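Local coordinates for glucan-binding protein C, GbpC (Streptococcus mutans UA159, PDB 5UQZ) that probably binds glucan and mediates both sucrose-independent and sucrose-dependent adherence, as a calcium-binding protein of the streptococcal cell wall, at residues A[14-25]-A[346-354]. Numbering follows the deposited sequence. Where two conformers were deposited one is given.
Sequences FPQKQEQYNKDF and TPPEKPELK
The ammonium nitrogen of Lys350 has two oxygen acceptors. One is across the contact: Lys350 NZ donates to Gln18 OE1, and the modelled separation of 2.5 Å is suspiciously short, so its exact length is doubtful. The other is in its own chain segment, with Lys350 NZ 2.7 Å from Pro351 O. This donor is tilted from the carbonyl plane. The lysine reaches the site by bending at chi2 (-50°), and on the way it crosses Tyr21 at about a right angle. Lys350 CG lies over one face of the tyrosine ring, 3.9 Å from the centroid of Tyr21, in a CH-pi contact. Phe25 CB covers the opposite face, toward the rim. The tyrosine edge meets Pro348 O, with Tyr21 CE1 3.5 Å away. A water joins the same two residues: it donates to Pro348 O and hydrogen-bonds to Tyr21 OH.

The last residues of this fragment of the longer protein, 346-354, run antiparallel to its N-terminal helix 3-51. From Pro347 to Pro351 the backbone angles are close to those of a polyproline II helix. Pro348 and Pro351, three residues apart, both turn their rings to the alpha-helix. A long helix paired with a polyproline II segment recalls the stalk of the related antigen I/II adhesins. Pro351 CD packs 3.5 Å from Tyr21 CB, and its CB touches Lys17 CB. Pro348 CG lies 3.7 Å from Tyr21 CE1 and also reaches Asp24 CB; Tyr28 extends this patch.

Phe14 is held between two side chains. Leu353 CG stands almost straight over its ring, 3.6 Å from the Phe14 centroid and 6° off the normal. Gln18 CG covers the opposite face. With chi1 at -158°, Phe14 extends its ring toward the proline-rich segment, and its edge meets the carbonyl of Pro351.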
loop_
_atom_site.group_PDB
_atom_site.type_symbol
_atom_site.label_atom_id
_atom_site.label_comp_id
_atom_site.label_asym_id
_atom_site.label_seq_id
_atom_site.Cartn_x
_atom_site.Cartn_y
_atom_site.Cartn_z
ATOM N N PHE A 14 -44.763 -3.851 -5.844
ATOM C CA PHE A 14 -44.216 -3.165 -7.007
ATOM C C PHE A 14 -43.407 -1.926 -6.660
ATOM O O PHE A 14 -42.327 -1.770 -7.242
ATOM C CB PHE A 14 -45.321 -2.902 -8.038
ATOM C CG PHE A 14 -44.809 -2.679 -9.455
ATOM C CD1 PHE A 14 -43.957 -3.592 -10.071
ATOM C CD2 PHE A 14 -45.211 -1.563 -10.179
ATOM C CE1 PHE A 14 -43.506 -3.399 -11.377
ATOM C CE2 PHE A 14 -44.769 -1.348 -11.488
ATOM C CZ PHE A 14 -43.886 -2.284 -12.087
ATOM N N PRO A 15 -43.837 -1.046 -5.750
ATOM C CA PRO A 15 -43.006 0.124 -5.441
ATOM C C PRO A 15 -41.634 -0.264 -4.951
ATOM O O PRO A 15 -40.637 0.312 -5.412
ATOM C CB PRO A 15 -43.823 0.875 -4.391
ATOM C CG PRO A 15 -45.263 0.491 -4.708
ATOM C CD PRO A 15 -45.194 -0.936 -5.156
ATOM N N GLN A 16 -41.541 -1.263 -4.066
ATOM C CA GLN A 16 -40.223 -1.706 -3.602
ATOM C C GLN A 16 -39.394 -2.308 -4.739
ATOM O O GLN A 16 -38.170 -2.079 -4.812
ATOM C CB GLN A 16 -40.358 -2.695 -2.439
ATOM C CG GLN A 16 -39.034 -3.032 -1.761
ATOM C CD GLN A 16 -38.398 -4.322 -2.276
ATOM O OE1 GLN A 16 -39.088 -5.281 -2.627
ATOM N NE2 GLN A 16 -37.067 -4.358 -2.292
ATOM N N LYS A 17 -40.019 -3.106 -5.618
ATOM C CA LYS A 17 -39.289 -3.663 -6.755
ATOM C C LYS A 17 -38.735 -2.561 -7.653
ATOM O O LYS A 17 -37.602 -2.663 -8.141
ATOM C CB LYS A 17 -40.142 -4.642 -7.573
ATOM C CG LYS A 17 -40.384 -5.938 -6.851
ATOM C CD LYS A 17 -39.768 -7.123 -7.645
ATOM C CE LYS A 17 -40.238 -8.483 -7.119
ATOM N NZ LYS A 17 -40.519 -8.315 -5.661
ATOM N N GLN A 18 -39.498 -1.479 -7.849
ATOM C CA GLN A 18 -39.013 -0.376 -8.667
ATOM C C GLN A 18 -37.879 0.351 -7.964
ATOM O O GLN A 18 -36.886 0.726 -8.602
ATOM C CB GLN A 18 -40.164 0.569 -9.046
ATOM C CG GLN A 18 -41.202 -0.118 -9.962
ATOM C CD GLN A 18 -41.856 0.832 -10.965
ATOM O OE1 GLN A 18 -41.371 1.026 -12.084
ATOM N NE2 GLN A 18 -42.946 1.439 -10.557
ATOM N N GLU A 19 -37.976 0.531 -6.645
ATOM C CA GLU A 19 -36.874 1.178 -5.946
ATOM C C GLU A 19 -35.611 0.331 -5.998
ATOM O O GLU A 19 -34.512 0.849 -6.215
ATOM C CB GLU A 19 -37.275 1.491 -4.517
ATOM C CG GLU A 19 -38.319 2.580 -4.487
ATOM C CD GLU A 19 -38.165 3.514 -3.294
ATOM O OE1 GLU A 19 -37.046 3.555 -2.727
ATOM O OE2 GLU A 19 -39.160 4.182 -2.919
ATOM N N GLN A 20 -35.755 -0.980 -5.832
ATOM C CA GLN A 20 -34.582 -1.837 -5.952
ATOM C C GLN A 20 -34.006 -1.787 -7.362
ATOM O O GLN A 20 -32.772 -1.774 -7.541
ATOM C CB GLN A 20 -34.973 -3.266 -5.596
ATOM C CG GLN A 20 -33.774 -4.234 -5.601
ATOM C CD GLN A 20 -32.762 -3.901 -4.518
ATOM O OE1 GLN A 20 -33.117 -3.720 -3.345
ATOM N NE2 GLN A 20 -31.488 -3.808 -4.904
ATOM N N TYR A 21 -34.873 -1.761 -8.379
ATOM C CA TYR A 21 -34.397 -1.636 -9.755
ATOM C C TYR A 21 -33.588 -0.350 -9.955
ATOM O O TYR A 21 -32.533 -0.359 -10.594
ATOM C CB TYR A 21 -35.570 -1.671 -10.739
ATOM C CG TYR A 21 -35.122 -1.371 -12.150
ATOM C CD1 TYR A 21 -34.568 -2.362 -12.952
ATOM C CD2 TYR A 21 -35.200 -0.079 -12.677
ATOM C CE1 TYR A 21 -34.120 -2.074 -14.229
ATOM C CE2 TYR A 21 -34.762 0.217 -13.954
ATOM C CZ TYR A 21 -34.239 -0.788 -14.742
ATOM O OH TYR A 21 -33.780 -0.527 -16.023
ATOM N N ASN A 22 -34.073 0.769 -9.431
ATOM C CA ASN A 22 -33.322 2.000 -9.598
ATOM C C ASN A 22 -31.935 1.880 -8.991
ATOM O O ASN A 22 -30.948 2.338 -9.584
ATOM C CB ASN A 22 -34.065 3.130 -8.906
ATOM C CG ASN A 22 -35.341 3.485 -9.592
ATOM O OD1 ASN A 22 -35.533 3.189 -10.777
ATOM N ND2 ASN A 22 -36.233 4.128 -8.856
ATOM N N LYS A 23 -31.842 1.296 -7.789
ATOM C CA LYS A 23 -30.538 1.098 -7.158
ATOM C C LYS A 23 -29.667 0.161 -7.988
ATOM O O LYS A 23 -28.468 0.422 -8.194
ATOM C CB LYS A 23 -30.751 0.549 -5.745
ATOM C CG LYS A 23 -29.478 0.413 -4.924
ATOM C CD LYS A 23 -29.817 0.036 -3.479
ATOM C CE LYS A 23 -28.660 -0.658 -2.782
ATOM N NZ LYS A 23 -28.978 -0.914 -1.349
ATOM N N ASP A 24 -30.246 -0.944 -8.465
ATOM C CA ASP A 24 -29.484 -1.898 -9.258
ATOM C C ASP A 24 -29.052 -1.309 -10.583
ATOM O O ASP A 24 -27.963 -1.629 -11.075
ATOM C CB ASP A 24 -30.300 -3.160 -9.521
ATOM C CG ASP A 24 -30.551 -3.958 -8.275
ATOM O OD1 ASP A 24 -29.935 -3.660 -7.231
ATOM O OD2 ASP A 24 -31.406 -4.872 -8.344
ATOM N N PHE A 25 -29.862 -0.423 -11.159
ATOM C CA PHE A 25 -29.495 0.177 -12.435
ATOM C C PHE A 25 -28.369 1.191 -12.259
ATOM O O PHE A 25 -27.431 1.243 -13.071
ATOM C CB PHE A 25 -30.717 0.817 -13.097
ATOM C CG PHE A 25 -30.403 1.368 -14.438
ATOM C CD1 PHE A 25 -30.261 0.517 -15.524
ATOM C CD2 PHE A 25 -30.196 2.731 -14.615
ATOM C CE1 PHE A 25 -29.940 1.017 -16.776
ATOM C CE2 PHE A 25 -29.875 3.244 -15.860
ATOM C CZ PHE A 25 -29.746 2.384 -16.948
ATOM N N THR A 346 -24.131 -6.850 -16.897
ATOM C CA THR A 346 -25.396 -6.847 -17.630
ATOM C C THR A 346 -26.440 -6.053 -16.850
ATOM O O THR A 346 -26.442 -6.086 -15.611
ATOM C CB THR A 346 -25.903 -8.274 -17.859
ATOM O OG1 THR A 346 -25.960 -8.960 -16.602
ATOM C CG2 THR A 346 -24.962 -9.029 -18.805
ATOM N N PRO A 347 -27.322 -5.323 -17.544
ATOM C CA PRO A 347 -28.259 -4.465 -16.837
ATOM C C PRO A 347 -29.312 -5.296 -16.132
ATOM O O PRO A 347 -29.629 -6.417 -16.567
ATOM C CB PRO A 347 -28.888 -3.624 -17.963
ATOM C CG PRO A 347 -28.707 -4.419 -19.174
ATOM C CD PRO A 347 -27.400 -5.139 -19.004
ATOM N N PRO A 348 -29.845 -4.815 -15.013
ATOM C CA PRO A 348 -30.922 -5.549 -14.347
ATOM C C PRO A 348 -32.189 -5.568 -15.182
ATOM O O PRO A 348 -32.457 -4.665 -15.973
ATOM C CB PRO A 348 -31.160 -4.749 -13.066
ATOM C CG PRO A 348 -30.727 -3.340 -13.421
ATOM C CD PRO A 348 -29.513 -3.561 -14.303
ATOM N N GLU A 349 -32.933 -6.653 -15.029
ATOM C CA GLU A 349 -34.237 -6.766 -15.666
ATOM C C GLU A 349 -35.220 -5.811 -15.000
ATOM O O GLU A 349 -35.299 -5.742 -13.774
ATOM C CB GLU A 349 -34.732 -8.208 -15.565
ATOM C CG GLU A 349 -33.885 -9.180 -16.378
ATOM C CD GLU A 349 -34.420 -10.602 -16.367
ATOM O OE1 GLU A 349 -35.447 -10.854 -15.708
ATOM O OE2 GLU A 349 -33.800 -11.475 -17.014
ATOM N N LYS A 350 -35.949 -5.061 -15.811
ATOM C CA LYS A 350 -36.896 -4.095 -15.247
ATOM C C LYS A 350 -38.104 -4.849 -14.676
ATOM O O LYS A 350 -38.671 -5.699 -15.363
ATOM C CB LYS A 350 -37.279 -3.044 -16.336
ATOM C CG LYS A 350 -37.685 -1.625 -15.805
ATOM C CD LYS A 350 -38.743 -1.808 -14.691
ATOM C CE LYS A 350 -39.529 -0.593 -14.133
ATOM N NZ LYS A 350 -40.649 -1.040 -13.221
ATOM N N PRO A 351 -38.491 -4.617 -13.417
ATOM C CA PRO A 351 -39.727 -5.223 -12.920
ATOM C C PRO A 351 -40.936 -4.728 -13.689
ATOM O O PRO A 351 -41.034 -3.555 -14.057
ATOM C CB PRO A 351 -39.786 -4.768 -11.454
ATOM C CG PRO A 351 -38.918 -3.607 -11.359
ATOM C CD PRO A 351 -37.824 -3.855 -12.340
ATOM N N GLU A 352 -41.851 -5.644 -13.941
ATOM C CA GLU A 352 -43.085 -5.308 -14.629
ATOM C C GLU A 352 -44.243 -6.015 -13.949
ATOM O O GLU A 352 -44.065 -7.040 -13.277
ATOM C CB GLU A 352 -43.007 -5.703 -16.120
ATOM C CG GLU A 352 -41.827 -5.089 -16.873
ATOM C CD GLU A 352 -41.982 -3.598 -17.138
ATOM O OE1 GLU A 352 -43.090 -3.041 -16.972
ATOM O OE2 GLU A 352 -40.974 -2.972 -17.516
ATOM N N LEU A 353 -45.442 -5.439 -14.123
ATOM C CA LEU A 353 -46.686 -6.090 -13.759
ATOM C C LEU A 353 -47.355 -6.779 -14.941
ATOM O O LEU A 353 -48.169 -7.689 -14.736
ATOM C CB LEU A 353 -47.630 -5.072 -13.122
ATOM C CG LEU A 353 -47.204 -4.536 -11.760
ATOM C CD1 LEU A 353 -48.176 -3.445 -11.321
ATOM C CD2 LEU A 353 -47.082 -5.627 -10.669
ATOM N N LYS A 354 -47.013 -6.399 -16.160
ATOM C CA LYS A 354 -47.518 -7.099 -17.334
ATOM C C LYS A 354 -46.910 -8.491 -17.488
ATOM O O LYS A 354 -45.788 -8.627 -17.972
ATOM C CB LYS A 354 -47.231 -6.283 -18.584
ATOM C CG LYS A 354 -48.150 -5.101 -18.767
ATOM C CD LYS A 354 -47.881 -4.439 -20.105
ATOM C CE LYS A 354 -48.795 -3.261 -20.350
ATOM N NZ LYS A 354 -48.602 -2.757 -21.735
HETATM O O HOH W 1 -31.987 -2.313 -17.108
#